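Local coordinates for protein nucleoporin NUP145 (Chaetomium thermophilum, PDB 5HB6) that probably serves as a component of the nuclear pore complex in nucleocytoplasmic transport, with this domain being the autopeptidase that cleaves the precursor, at residues Asn82-Ile87 with Ser133-Ala138; Arg23-Thr28 with Lys40-Leu45; Gly2-Ser7 with Asp52-Ile57; Glu90-Arg95 with Gly128-Ser133. The protein carries 1 engineered substitution. All coordinates share one frame; numbering follows the deposited sequence. Where two conformers were deposited one is given.

Interaction 1 of 4, residues Asn82-Ile87 with Ser133-Ala138; sequences NVPALI and SVEHFA. Engineered in segment 133-138: Ala138 (natural residue Thr).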
loop_
_atom_site.group_PDB
_atom_site.type_symbol
_atom_site.label_atom_id
_atom_site.label_comp_id
_atom_site.label_asym_id
_atom_site.label_seq_id
_atom_site.Cartn_x
_atom_site.Cartn_y
_atom_site.Cartn_z
ATOM N N ASN A 82 -10.375 -3.729 -2.067
ATOM C CA ASN A 82 -10.717 -2.415 -2.615
ATOM C C ASN A 82 -11.333 -1.561 -1.510
ATOM O O ASN A 82 -12.510 -1.202 -1.516
ATOM C CB ASN A 82 -11.652 -2.567 -3.812
ATOM C CG ASN A 82 -11.759 -1.287 -4.632
ATOM O OD1 ASN A 82 -11.019 -0.326 -4.397
ATOM N ND2 ASN A 82 -12.671 -1.278 -5.616
ATOM N N VAL A 83 -10.483 -1.240 -0.539
ATOM C CA VAL A 83 -10.912 -0.658 0.727
ATOM C C VAL A 83 -9.893 0.395 1.142
ATOM O O VAL A 83 -8.796 0.482 0.567
ATOM C CB VAL A 83 -11.051 -1.733 1.821
ATOM C CG1 VAL A 83 -12.063 -2.808 1.418
ATOM C CG2 VAL A 83 -9.693 -2.371 2.145
ATOM N N PRO A 84 -10.187 1.177 2.175
ATOM C CA PRO A 84 -9.220 2.183 2.628
ATOM C C PRO A 84 -7.868 1.569 3.015
ATOM O O PRO A 84 -7.794 0.495 3.627
ATOM C CB PRO A 84 -9.932 2.821 3.828
ATOM C CG PRO A 84 -11.375 2.686 3.502
ATOM C CD PRO A 84 -11.486 1.340 2.852
ATOM N N ALA A 85 -6.791 2.276 2.667
ATOM C CA ALA A 85 -5.445 1.757 2.895
ATOM C C ALA A 85 -4.483 2.904 3.127
ATOM O O ALA A 85 -4.675 4.010 2.614
ATOM C CB ALA A 85 -4.925 0.908 1.717
ATOM N N LEU A 86 -3.410 2.590 3.856
ATOM C CA LEU A 86 -2.296 3.487 4.095
ATOM C C LEU A 86 -1.116 2.962 3.302
ATOM O O LEU A 86 -0.624 1.853 3.565
ATOM C CB LEU A 86 -1.988 3.550 5.590
ATOM C CG LEU A 86 -0.687 4.269 5.991
ATOM C CD1 LEU A 86 -0.778 5.730 5.749
ATOM C CD2 LEU A 86 -0.384 4.051 7.483
ATOM N N ILE A 87 -0.614 3.781 2.383
ATOM C CA ILE A 87 0.444 3.377 1.458
ATOM C C ILE A 87 1.692 4.145 1.840
ATOM O O ILE A 87 1.634 5.360 2.036
ATOM C CB ILE A 87 0.028 3.676 0.009
ATOM C CG1 ILE A 87 -1.224 2.867 -0.330
ATOM C CG2 ILE A 87 1.156 3.390 -0.947
ATOM C CD1 ILE A 87 -1.811 3.236 -1.648
ATOM N N SER A 133 -2.930 8.063 2.663
ATOM C CA SER A 133 -4.076 7.174 2.645
ATOM C C SER A 133 -4.851 7.342 1.342
ATOM O O SER A 133 -4.884 8.409 0.727
ATOM C CB SER A 133 -5.004 7.437 3.829
ATOM O OG SER A 133 -4.472 6.940 5.044
ATOM N N VAL A 134 -5.534 6.272 0.971
ATOM C CA VAL A 134 -6.517 6.294 -0.095
ATOM C C VAL A 134 -7.795 5.700 0.480
ATOM O O VAL A 134 -7.777 4.920 1.437
ATOM C CB VAL A 134 -6.038 5.528 -1.353
ATOM C CG1 VAL A 134 -4.763 6.154 -1.885
ATOM C CG2 VAL A 134 -5.850 4.040 -1.075
ATOM N N GLU A 135 -8.916 6.073 -0.113
ATOM C CA GLU A 135 -10.208 5.549 0.313
ATOM C C GLU A 135 -10.543 4.224 -0.328
ATOM O O GLU A 135 -11.397 3.502 0.187
ATOM C CB GLU A 135 -11.315 6.551 -0.019
ATOM C CG GLU A 135 -11.177 7.838 0.752
ATOM C CD GLU A 135 -10.959 7.604 2.232
ATOM O OE1 GLU A 135 -11.784 6.901 2.854
ATOM O OE2 GLU A 135 -9.952 8.123 2.773
ATOM N N HIS A 136 -9.899 3.898 -1.433
ATOM C CA HIS A 136 -10.166 2.679 -2.182
ATOM C C HIS A 136 -9.209 2.709 -3.358
ATOM O O HIS A 136 -8.410 3.640 -3.466
ATOM C CB HIS A 136 -11.607 2.637 -2.684
ATOM C CG HIS A 136 -12.021 3.887 -3.385
ATOM N ND1 HIS A 136 -11.480 4.277 -4.590
ATOM C CD2 HIS A 136 -12.877 4.868 -3.018
ATOM C CE1 HIS A 136 -12.007 5.435 -4.950
ATOM N NE2 HIS A 136 -12.860 5.813 -4.014
ATOM N N PHE A 137 -9.291 1.723 -4.244
ATOM C CA PHE A 137 -8.409 1.643 -5.403
ATOM C C PHE A 137 -9.175 1.763 -6.710
ATOM O O PHE A 137 -8.680 1.348 -7.759
ATOM C CB PHE A 137 -7.574 0.367 -5.330
ATOM C CG PHE A 137 -6.622 0.373 -4.177
ATOM C CD1 PHE A 137 -5.349 0.891 -4.321
ATOM C CD2 PHE A 137 -7.007 -0.087 -2.933
ATOM C CE1 PHE A 137 -4.487 0.923 -3.256
ATOM C CE2 PHE A 137 -6.136 -0.053 -1.856
ATOM C CZ PHE A 137 -4.880 0.443 -2.019
ATOM N N ALA A 138 -10.360 2.354 -6.662
ATOM C CA ALA A 138 -11.167 2.564 -7.854
ATOM C C ALA A 138 -10.622 3.731 -8.669
ATOM O O ALA A 138 -10.144 4.717 -8.109
ATOM C CB ALA A 138 -12.619 2.820 -7.463
#

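Interaction 2 of 4, residues Arg23-Thr28 with Lys40-Leu45; sequences RVVGFT and KVPVDL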
loop_
_atom_site.group_PDB
_atom_site.type_symbol
_atom_site.label_atom_id
_atom_site.label_comp_id
_atom_site.label_asym_id
_atom_site.label_seq_id
_atom_site.Cartn_x
_atom_site.Cartn_y
_atom_site.Cartn_z
ATOM N N ARG A 23 -12.497 -11.421 8.119
ATOM C CA ARG A 23 -12.305 -10.123 8.761
ATOM C C ARG A 23 -10.884 -10.039 9.318
ATOM O O ARG A 23 -10.654 -9.894 10.522
ATOM C CB ARG A 23 -13.350 -9.923 9.855
ATOM C CG ARG A 23 -13.406 -11.073 10.826
ATOM C CD ARG A 23 -14.406 -10.867 11.961
ATOM N NE ARG A 23 -14.829 -12.142 12.541
ATOM C CZ ARG A 23 -14.114 -12.877 13.396
ATOM N NH1 ARG A 23 -12.916 -12.480 13.795
ATOM N NH2 ARG A 23 -14.608 -14.021 13.858
ATOM N N VAL A 24 -9.895 -10.131 8.434
ATOM C CA VAL A 24 -8.496 -10.070 8.842
ATOM C C VAL A 24 -8.150 -8.613 9.136
ATOM O O VAL A 24 -8.283 -7.751 8.262
ATOM C CB VAL A 24 -7.577 -10.636 7.746
ATOM C CG1 VAL A 24 -6.124 -10.519 8.174
ATOM C CG2 VAL A 24 -7.976 -12.072 7.443
ATOM N N VAL A 25 -7.668 -8.357 10.350
ATOM C CA VAL A 25 -7.321 -7.021 10.823
ATOM C C VAL A 25 -5.823 -6.822 10.678
ATOM O O VAL A 25 -5.028 -7.733 10.953
ATOM C CB VAL A 25 -7.755 -6.858 12.294
ATOM C CG1 VAL A 25 -7.279 -5.538 12.875
ATOM C CG2 VAL A 25 -9.269 -6.973 12.413
ATOM N N GLY A 26 -5.430 -5.628 10.255
ATOM C CA GLY A 26 -4.024 -5.303 10.143
ATOM C C GLY A 26 -3.335 -5.892 8.942
ATOM O O GLY A 26 -2.103 -6.018 8.947
ATOM N N PHE A 27 -4.092 -6.277 7.914
ATOM C CA PHE A 27 -3.490 -6.929 6.760
ATOM C C PHE A 27 -2.580 -5.943 6.039
ATOM O O PHE A 27 -2.994 -4.836 5.707
ATOM C CB PHE A 27 -4.558 -7.491 5.820
ATOM C CG PHE A 27 -4.000 -8.340 4.724
ATOM C CD1 PHE A 27 -3.214 -9.445 5.012
ATOM C CD2 PHE A 27 -4.238 -8.033 3.393
ATOM C CE1 PHE A 27 -2.700 -10.220 4.000
ATOM C CE2 PHE A 27 -3.737 -8.831 2.387
ATOM C CZ PHE A 27 -2.952 -9.897 2.692
ATOM N N THR A 28 -1.355 -6.382 5.769
ATOM C CA THR A 28 -0.308 -5.532 5.220
ATOM C C THR A 28 0.418 -6.341 4.165
ATOM O O THR A 28 0.787 -7.484 4.429
ATOM C CB THR A 28 0.685 -5.125 6.317
ATOM O OG1 THR A 28 -0.025 -4.444 7.355
ATOM C CG2 THR A 28 1.756 -4.197 5.802
ATOM N N LYS A 40 -6.794 -0.545 6.103
ATOM C CA LYS A 40 -7.202 0.177 7.295
ATOM C C LYS A 40 -8.440 -0.403 7.962
ATOM O O LYS A 40 -8.718 -0.046 9.108
ATOM C CB LYS A 40 -7.419 1.663 6.956
ATOM C CG LYS A 40 -6.088 2.389 6.677
ATOM C CD LYS A 40 -6.252 3.768 6.058
ATOM C CE LYS A 40 -6.946 4.711 6.981
ATOM N NZ LYS A 40 -6.996 6.078 6.371
ATOM N N VAL A 41 -9.133 -1.327 7.311
ATOM C CA VAL A 41 -10.344 -1.943 7.846
ATOM C C VAL A 41 -10.131 -3.444 7.745
ATOM O O VAL A 41 -9.225 -3.909 7.027
ATOM C CB VAL A 41 -11.594 -1.507 7.047
ATOM C CG1 VAL A 41 -11.839 -0.020 7.195
ATOM C CG2 VAL A 41 -11.438 -1.872 5.581
ATOM N N PRO A 42 -10.946 -4.238 8.443
ATOM C CA PRO A 42 -10.827 -5.690 8.285
ATOM C C PRO A 42 -11.137 -6.056 6.848
ATOM O O PRO A 42 -12.020 -5.463 6.221
ATOM C CB PRO A 42 -11.884 -6.254 9.245
ATOM C CG PRO A 42 -12.148 -5.167 10.210
ATOM C CD PRO A 42 -11.997 -3.883 9.420
ATOM N N VAL A 43 -10.387 -7.020 6.319
ATOM C CA VAL A 43 -10.570 -7.455 4.939
ATOM C C VAL A 43 -10.981 -8.919 4.891
ATOM O O VAL A 43 -10.523 -9.750 5.682
ATOM C CB VAL A 43 -9.318 -7.209 4.066
ATOM C CG1 VAL A 43 -9.112 -5.708 3.835
ATOM C CG2 VAL A 43 -8.097 -7.831 4.671
ATOM N N ASP A 44 -11.818 -9.234 3.916
ATOM C CA ASP A 44 -12.306 -10.596 3.712
ATOM C C ASP A 44 -11.349 -11.285 2.748
ATOM O O ASP A 44 -11.314 -10.955 1.561
ATOM C CB ASP A 44 -13.724 -10.555 3.150
ATOM C CG ASP A 44 -14.340 -11.941 2.978
ATOM O OD1 ASP A 44 -13.640 -12.965 3.174
ATOM O OD2 ASP A 44 -15.536 -11.983 2.629
ATOM N N LEU A 45 -10.537 -12.203 3.265
ATOM C CA LEU A 45 -9.588 -12.945 2.450
ATOM C C LEU A 45 -10.055 -14.364 2.184
ATOM O O LEU A 45 -9.266 -15.181 1.703
ATOM C CB LEU A 45 -8.206 -12.959 3.109
ATOM C CG LEU A 45 -7.589 -11.603 3.467
ATOM C CD1 LEU A 45 -6.205 -11.775 4.057
ATOM C CD2 LEU A 45 -7.542 -10.702 2.250
HETATM O O HOH W 1 -6.873 -5.553 7.313
#

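Interaction 3 of 4, residues Gly2-Ser7 with Asp52-Ile57; sequences GAYWMS and DLFGTI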
loop_
_atom_site.group_PDB
_atom_site.type_symbol
_atom_site.label_atom_id
_atom_site.label_comp_id
_atom_site.label_asym_id
_atom_site.label_seq_id
_atom_site.Cartn_x
_atom_site.Cartn_y
_atom_site.Cartn_z
ATOM N N GLY A 2 13.274 -6.834 -4.619
ATOM C CA GLY A 2 13.132 -7.094 -3.209
ATOM C C GLY A 2 12.022 -8.081 -3.011
ATOM O O GLY A 2 11.148 -8.250 -3.860
ATOM N N ALA A 3 12.066 -8.743 -1.871
ATOM C CA ALA A 3 11.091 -9.775 -1.550
ATOM C C ALA A 3 9.770 -9.153 -1.109
ATOM O O ALA A 3 9.742 -8.224 -0.297
ATOM C CB ALA A 3 11.632 -10.637 -0.419
ATOM N N TYR A 4 8.670 -9.685 -1.639
ATOM C CA TYR A 4 7.345 -9.395 -1.115
ATOM C C TYR A 4 7.111 -10.153 0.185
ATOM O O TYR A 4 7.683 -11.219 0.416
ATOM C CB TYR A 4 6.283 -9.869 -2.086
ATOM C CG TYR A 4 5.917 -9.010 -3.272
ATOM C CD1 TYR A 4 4.886 -8.083 -3.175
ATOM C CD2 TYR A 4 6.534 -9.181 -4.521
ATOM C CE1 TYR A 4 4.488 -7.351 -4.260
ATOM C CE2 TYR A 4 6.132 -8.441 -5.617
ATOM C CZ TYR A 4 5.103 -7.541 -5.481
ATOM O OH TYR A 4 4.682 -6.781 -6.542
ATOM N N TRP A 5 6.227 -9.603 1.020
ATOM C CA TRP A 5 5.790 -10.284 2.234
ATOM C C TRP A 5 4.371 -9.824 2.545
ATOM O O TRP A 5 3.904 -8.794 2.042
ATOM C CB TRP A 5 6.740 -10.008 3.408
ATOM C CG TRP A 5 6.993 -8.552 3.597
ATOM C CD1 TRP A 5 8.001 -7.803 3.028
ATOM C CD2 TRP A 5 6.206 -7.649 4.358
ATOM N NE1 TRP A 5 7.883 -6.501 3.417
ATOM C CE2 TRP A 5 6.805 -6.380 4.258
ATOM C CE3 TRP A 5 5.081 -7.798 5.165
ATOM C CZ2 TRP A 5 6.289 -5.250 4.896
ATOM C CZ3 TRP A 5 4.569 -6.682 5.811
ATOM C CH2 TRP A 5 5.165 -5.415 5.666
ATOM N N MET A 6 3.689 -10.573 3.397
ATOM C CA MET A 6 2.408 -10.135 3.948
ATOM C C MET A 6 2.365 -10.414 5.445
ATOM O O MET A 6 3.030 -11.326 5.938
ATOM C CB MET A 6 1.208 -10.782 3.231
ATOM C CG MET A 6 1.019 -12.276 3.477
ATOM S SD MET A 6 -0.348 -13.078 2.612
ATOM C CE MET A 6 0.376 -13.295 0.988
ATOM N N SER A 7 1.538 -9.642 6.134
ATOM C CA SER A 7 1.323 -9.800 7.568
ATOM C C SER A 7 -0.150 -9.549 7.854
ATOM O O SER A 7 -0.699 -8.561 7.375
ATOM C CB SER A 7 2.168 -8.776 8.327
ATOM O OG SER A 7 2.029 -8.953 9.721
ATOM N N ASP A 52 -1.165 -16.515 -5.000
ATOM C CA ASP A 52 -1.059 -15.757 -6.232
ATOM C C ASP A 52 -1.571 -14.357 -5.962
ATOM O O ASP A 52 -2.466 -13.840 -6.631
ATOM C CB ASP A 52 -1.809 -16.427 -7.376
ATOM C CG ASP A 52 -1.444 -15.839 -8.718
ATOM O OD1 ASP A 52 -0.334 -15.269 -8.821
ATOM O OD2 ASP A 52 -2.258 -15.945 -9.665
ATOM N N LEU A 53 -0.980 -13.737 -4.946
ATOM C CA LEU A 53 -1.294 -12.380 -4.534
ATOM C C LEU A 53 -0.194 -11.413 -4.942
ATOM O O LEU A 53 -0.458 -10.413 -5.631
ATOM C CB LEU A 53 -1.475 -12.354 -3.014
ATOM C CG LEU A 53 -2.147 -11.135 -2.390
ATOM C CD1 LEU A 53 -2.867 -11.536 -1.095
ATOM C CD2 LEU A 53 -1.125 -10.063 -2.117
ATOM N N PHE A 54 1.046 -11.704 -4.557
ATOM C CA PHE A 54 2.163 -10.809 -4.836
ATOM C C PHE A 54 2.353 -10.682 -6.338
ATOM O O PHE A 54 2.490 -11.690 -7.041
ATOM C CB PHE A 54 3.455 -11.381 -4.239
ATOM C CG PHE A 54 3.439 -11.595 -2.742
ATOM C CD1 PHE A 54 2.824 -10.703 -1.862
ATOM C CD2 PHE A 54 4.099 -12.693 -2.225
ATOM C CE1 PHE A 54 2.869 -10.940 -0.518
ATOM C CE2 PHE A 54 4.156 -12.905 -0.883
ATOM C CZ PHE A 54 3.534 -12.034 -0.020
ATOM N N GLY A 55 2.406 -9.445 -6.825
ATOM C CA GLY A 55 2.652 -9.224 -8.233
ATOM C C GLY A 55 1.491 -9.533 -9.145
ATOM O O GLY A 55 1.623 -9.379 -10.367
ATOM N N THR A 56 0.349 -9.931 -8.589
ATOM C CA THR A 56 -0.822 -10.341 -9.353
ATOM C C THR A 56 -2.032 -9.533 -8.897
ATOM O O THR A 56 -2.719 -8.924 -9.716
ATOM C CB THR A 56 -1.052 -11.835 -9.149
ATOM O OG1 THR A 56 0.065 -12.551 -9.693
ATOM C CG2 THR A 56 -2.308 -12.285 -9.839
ATOM N N ILE A 57 -2.319 -9.568 -7.596
ATOM C CA ILE A 57 -3.362 -8.735 -6.996
ATOM C C ILE A 57 -2.785 -7.412 -6.496
ATOM O O ILE A 57 -3.295 -6.334 -6.815
ATOM C CB ILE A 57 -4.063 -9.511 -5.852
ATOM C CG1 ILE A 57 -4.805 -10.741 -6.395
ATOM C CG2 ILE A 57 -5.037 -8.610 -5.114
ATOM C CD1 ILE A 57 -5.515 -11.579 -5.330
#

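Interaction 4 of 4, residues Glu90-Arg95 with Gly128-Ser133; sequences EHSWPR and GVWAFS. With SO4 (sulfate ion), chain C.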
loop_
_atom_site.group_PDB
_atom_site.type_symbol
_atom_site.label_atom_id
_atom_site.label_comp_id
_atom_site.label_asym_id
_atom_site.label_seq_id
_atom_site.Cartn_x
_atom_site.Cartn_y
_atom_site.Cartn_z
ATOM N N GLU A 90 8.936 4.279 -0.402
ATOM C CA GLU A 90 10.318 4.730 -0.458
ATOM C C GLU A 90 10.595 5.495 -1.757
ATOM O O GLU A 90 9.808 5.481 -2.710
ATOM C CB GLU A 90 11.282 3.533 -0.379
ATOM C CG GLU A 90 11.171 2.781 0.943
ATOM C CD GLU A 90 12.129 1.616 1.069
ATOM O OE1 GLU A 90 13.138 1.595 0.346
ATOM O OE2 GLU A 90 11.858 0.731 1.888
ATOM N N HIS A 91 11.715 6.214 -1.758
ATOM C CA HIS A 91 12.247 6.839 -2.972
ATOM C C HIS A 91 11.401 8.019 -3.440
ATOM O O HIS A 91 11.356 8.322 -4.632
ATOM C CB HIS A 91 12.451 5.835 -4.116
ATOM C CG HIS A 91 12.966 4.518 -3.657
ATOM N ND1 HIS A 91 14.161 4.374 -2.994
ATOM C CD2 HIS A 91 12.416 3.289 -3.712
ATOM C CE1 HIS A 91 14.330 3.107 -2.663
ATOM N NE2 HIS A 91 13.294 2.419 -3.103
ATOM N N SER A 92 10.722 8.680 -2.510
ATOM C CA SER A 92 9.806 9.764 -2.809
ATOM C C SER A 92 10.429 11.138 -2.602
ATOM O O SER A 92 9.708 12.118 -2.360
ATOM C CB SER A 92 8.523 9.604 -2.000
ATOM O OG SER A 92 7.878 8.377 -2.331
ATOM N N TRP A 93 11.751 11.225 -2.795
ATOM C CA TRP A 93 12.555 12.419 -2.666
ATOM C C TRP A 93 12.067 13.513 -3.599
ATOM O O TRP A 93 11.408 13.239 -4.609
ATOM C CB TRP A 93 13.987 12.093 -3.103
ATOM C CG TRP A 93 14.589 10.883 -2.502
ATOM C CD1 TRP A 93 14.806 9.696 -3.134
ATOM C CD2 TRP A 93 15.063 10.727 -1.167
ATOM N NE1 TRP A 93 15.370 8.804 -2.272
ATOM C CE2 TRP A 93 15.538 9.406 -1.048
ATOM C CE3 TRP A 93 15.112 11.564 -0.055
ATOM C CZ2 TRP A 93 16.079 8.913 0.133
ATOM C CZ3 TRP A 93 15.660 11.075 1.112
ATOM C CH2 TRP A 93 16.142 9.768 1.199
ATOM N N PRO A 94 12.452 14.751 -3.302
ATOM C CA PRO A 94 12.304 15.847 -4.260
ATOM C C PRO A 94 12.827 15.451 -5.630
ATOM O O PRO A 94 13.650 14.529 -5.764
ATOM C CB PRO A 94 13.177 16.947 -3.645
ATOM C CG PRO A 94 13.070 16.734 -2.174
ATOM C CD PRO A 94 13.098 15.205 -2.052
ATOM N N ARG A 95 12.368 16.163 -6.656
ATOM C CA ARG A 95 12.750 15.823 -8.022
ATOM C C ARG A 95 14.259 15.800 -8.193
ATOM O O ARG A 95 14.788 14.969 -8.928
ATOM C CB ARG A 95 12.127 16.801 -9.026
ATOM C CG ARG A 95 10.641 16.584 -9.313
ATOM C CD ARG A 95 9.722 17.289 -8.314
ATOM N NE ARG A 95 9.794 18.751 -8.420
ATOM C CZ ARG A 95 9.068 19.502 -9.248
ATOM N NH1 ARG A 95 8.184 18.952 -10.087
ATOM N NH2 ARG A 95 9.233 20.823 -9.244
ATOM N N GLY A 128 13.166 9.432 2.879
ATOM C CA GLY A 128 12.530 9.577 1.593
ATOM C C GLY A 128 11.187 8.899 1.468
ATOM O O GLY A 128 10.680 8.754 0.360
ATOM N N VAL A 129 10.577 8.496 2.575
ATOM C CA VAL A 129 9.312 7.772 2.549
ATOM C C VAL A 129 8.161 8.771 2.601
ATOM O O VAL A 129 8.037 9.577 3.542
ATOM C CB VAL A 129 9.208 6.779 3.713
ATOM C CG1 VAL A 129 7.807 6.146 3.790
ATOM C CG2 VAL A 129 10.233 5.679 3.548
ATOM N N TRP A 130 7.279 8.688 1.616
ATOM C CA TRP A 130 5.993 9.378 1.602
ATOM C C TRP A 130 4.900 8.383 1.932
ATOM O O TRP A 130 4.790 7.341 1.286
ATOM C CB TRP A 130 5.786 9.907 0.181
ATOM C CG TRP A 130 4.416 10.461 -0.171
ATOM C CD1 TRP A 130 3.516 11.155 0.622
ATOM C CD2 TRP A 130 3.806 10.354 -1.445
ATOM N NE1 TRP A 130 2.425 11.500 -0.114
ATOM C CE2 TRP A 130 2.567 11.015 -1.383
ATOM C CE3 TRP A 130 4.213 9.783 -2.653
ATOM C CZ2 TRP A 130 1.706 11.095 -2.471
ATOM C CZ3 TRP A 130 3.373 9.860 -3.744
ATOM C CH2 TRP A 130 2.120 10.496 -3.641
ATOM N N ALA A 131 4.091 8.730 2.924
ATOM C CA ALA A 131 2.959 7.914 3.325
ATOM C C ALA A 131 1.691 8.713 3.122
ATOM O O ALA A 131 1.644 9.916 3.394
ATOM C CB ALA A 131 3.084 7.460 4.765
ATOM N N PHE A 132 0.665 8.026 2.643
ATOM C CA PHE A 132 -0.609 8.664 2.369
ATOM C C PHE A 132 -1.707 7.614 2.420
ATOM O O PHE A 132 -1.451 6.419 2.214
ATOM C CB PHE A 132 -0.592 9.353 0.999
ATOM C CG PHE A 132 -0.260 8.422 -0.148
ATOM C CD1 PHE A 132 1.060 8.145 -0.485
ATOM C CD2 PHE A 132 -1.265 7.819 -0.877
ATOM C CE1 PHE A 132 1.366 7.295 -1.527
ATOM C CE2 PHE A 132 -0.948 6.950 -1.939
ATOM C CZ PHE A 132 0.357 6.680 -2.237
ATOM N N SER A 133 -2.930 8.063 2.663
ATOM C CA SER A 133 -4.076 7.174 2.645
ATOM C C SER A 133 -4.851 7.342 1.342
ATOM O O SER A 133 -4.884 8.409 0.727
ATOM C CB SER A 133 -5.004 7.437 3.829
ATOM O OG SER A 133 -4.472 6.940 5.044
HETATM S S SO4 C . 12.417 19.778 -6.244
HETATM O O1 SO4 C . 11.437 18.756 -5.857
HETATM O O2 SO4 C . 12.587 20.791 -5.190
HETATM O O3 SO4 C . 13.715 19.175 -6.648
HETATM O O4 SO4 C . 11.972 20.510 -7.455
#

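Interaction 1 of 4, residues Asn82-Ile87 with Ser133-Ala138
Ala85 and Val134 pair on neighbouring strands of the antiparallel sheet of this Nup98-type autopeptidase (S59) domain, where strand 129-134 runs out into the His136-Phe137-Ala138 tail. Backbone bonds make the ladder: Ala85 N donates to Val134 O at 3.1 Å and Val134 N returns the bond to Ala85 O at 2.9 Å. Leu86 and Ser133 follow as a non-hydrogen-bonded pair. Pro84 has no N-H to continue the ladder, and its CA lies 3.3 Å from Val134 O in a CA-H...O contact.

Beyond the proline a side chain takes over. Asn82 OD1 accepts a hydrogen bond from Phe137 N at 2.7 Å, the donor lying almost in line with the C=O bond (172°). With CG anti to the backbone N (chi1 -165°), the amide of Asn82 reaches the tail. Its ND2 is bonded to Pro75 O, so both ends of the amide are engaged and its rotation is fixed.

The apolar contacts centre on the Phe137 ring. Ala85 CB sits at its edge, 3.8 Å from CZ, and Ile87 CD1 comes obliquely to within 3.9 Å of CE1. Val134 CG2 lies over one ring face, offset toward the rim, and Phe39 and Val67 also touch this side chain.

In this family the chain is cut after the phenylalanine of a His-Phe-Ser/Thr sequence. Here the following residue is the engineered Ala138, which lacks the natural threonine hydroxyl, consistent with the intact Phe137-Ala138 link. Ala138 N donates to His136 ND1 at 3.0 Å, 21° out of the imidazole plane.

Interaction 2 of 4, residues Arg23-Thr28 with Lys40-Leu45
The loops that flank the beta hairpin of strands 28-31 and 35-39 meet through a single antiparallel bridge between Val24 and Val43. Val24 N donates to Val43 O at 2.8 Å, and Val43 N donates to Val24 O at 3.0 Å. The second carbonyl is gripped further: Pro42 CA makes a CA-H...O contact with it, and a water donates to it. That same water donates to Val41 O and accepts a hydrogen bond from Phe27 N at 2.9 Å, tying three backbone groups together. The hairpin begins next to this water: a backbone hydrogen bond joins Phe27 and Phe39 at its base.

Beside the bridge the contact is apolar. Leu45 CD1 stands over the centre of the Phe27 ring, 3.8 Å from its centroid and 10° off the normal, a CH-pi contact. In Phe27, chi1 (-172°, CG anti to N) carries the ring toward Leu45 and chi2 (56°) turns its face to the methyl, while CB meets Val43 CG2 at 3.7 Å. Val24 CG2 touches the same Leu45 methyl at 3.8 Å. Ile13 of helix 10-14 packs on both Phe27 and Leu45. At the exposed side, Val25 CG2 lies alongside Pro42 CG at 4.1 Å.

Interaction 3 of 4, residues Gly2-Ser7 with Asp52-Ile57
The side chains of Tyr4 and Phe54 lie antiparallel, each laying its CB on the other's ring. Tyr4 CB is 3.5 Å from the centroid of the Phe54 ring and Phe54 CB 3.7 Å from that of Tyr4, a reciprocal pair of CH-pi contacts. The rings are nearly parallel (18°) but so far displaced, with centroids 5.1 Å apart, that little of one faces the other. At the far end of Phe54, Met6 CE comes obliquely to CZ at 3.5 Å; the bend at Met6 chi3 (79°) turns this methyl back.

Tyr4 and Met6 belong to strand 4-7, an outermost strand of the six-stranded sheet, and the partner is a type II beta turn, Leu53-Thr56, with Gly55 at its positive-phi position. The Tyr4 hydroxyl passes close by Gly55 to bond with Leu60 N of strand 58-61. Replacing Tyr4 by alanine would remove the ring and hydroxyl, and would probably leave Phe54 CB without its aromatic cover and Leu60 N without this acceptor.

Further out, Thr56 N closes the turn on Leu53 O, which also accepts a bond from Ile57 N. Thr56 OG1 donates to Asp52 OD1 at 2.9 Å.

Interaction 4 of 4, residues Glu90-Arg95 with Gly128-Ser133
Trp93 lays one face of its indole on Gly128, whose CA stands 3.5 Å from the centroid of the six-membered ring, 11° off the normal, in a CH-pi contact. A side chain on Gly128 would run into that ring, and its phi of 77° also suits glycine. The Trp130 ring carries Phe132 CD1 over the centre of one face and has Ser92 OG at its edge, in plane.

Between the two tryptophans, Ser92 N donates to Gly128 O at 2.9 Å, in the carbonyl plane. Ser92 CB packs on Trp130 CB at 3.5 Å, and its hydroxyl is bonded to Leu89 O. With alanine in place of Trp93, Gly128 CA would probably lose its aromatic cover, leaving a gap beside Tyr123.

Arg95 folds back through chi2 (86°) to a sulfate, probably a crystallisation additive: N donates to O1 at 2.9 Å and NE to O4 at 3.0 Å. Arg104 NH1 and Gly96 N also bond to the ion.

Strand 129-134 runs between strands 85-89 and 119-124 in the six-stranded sheet of the autopeptidase domain. The 90-95 loop leads from 85-89 to helix 102-113, where Pro94 packs on Leu105 and His108 and Trp130 rests on Leu112.

In the fold
Interactions 1 and 4 use the same strand, 129-134, and share Ser133; their centres are about 17 Å apart, and a probable hydrogen bond from Ile87 N to Phe132 O (2.8 Å) joins them. Interaction 4 is nested within the loop that interaction 1 closes. Lys40 connects interaction 2 to interaction 1: its N probably bonds to Pro84 O and, in the conformer described, its NZ to Ser133 OG, which also bonds to Glu121. Interaction 2 lies within the loop closed by interaction 3; Thr28 N lies 2.8 Å from Ser7 O, probably hydrogen-bonded. The Phe137-Ala138 junction, with its engineered Ala138, belongs to interaction 1; the sulfate sits in interaction 4, across the chain's centre from interaction 2.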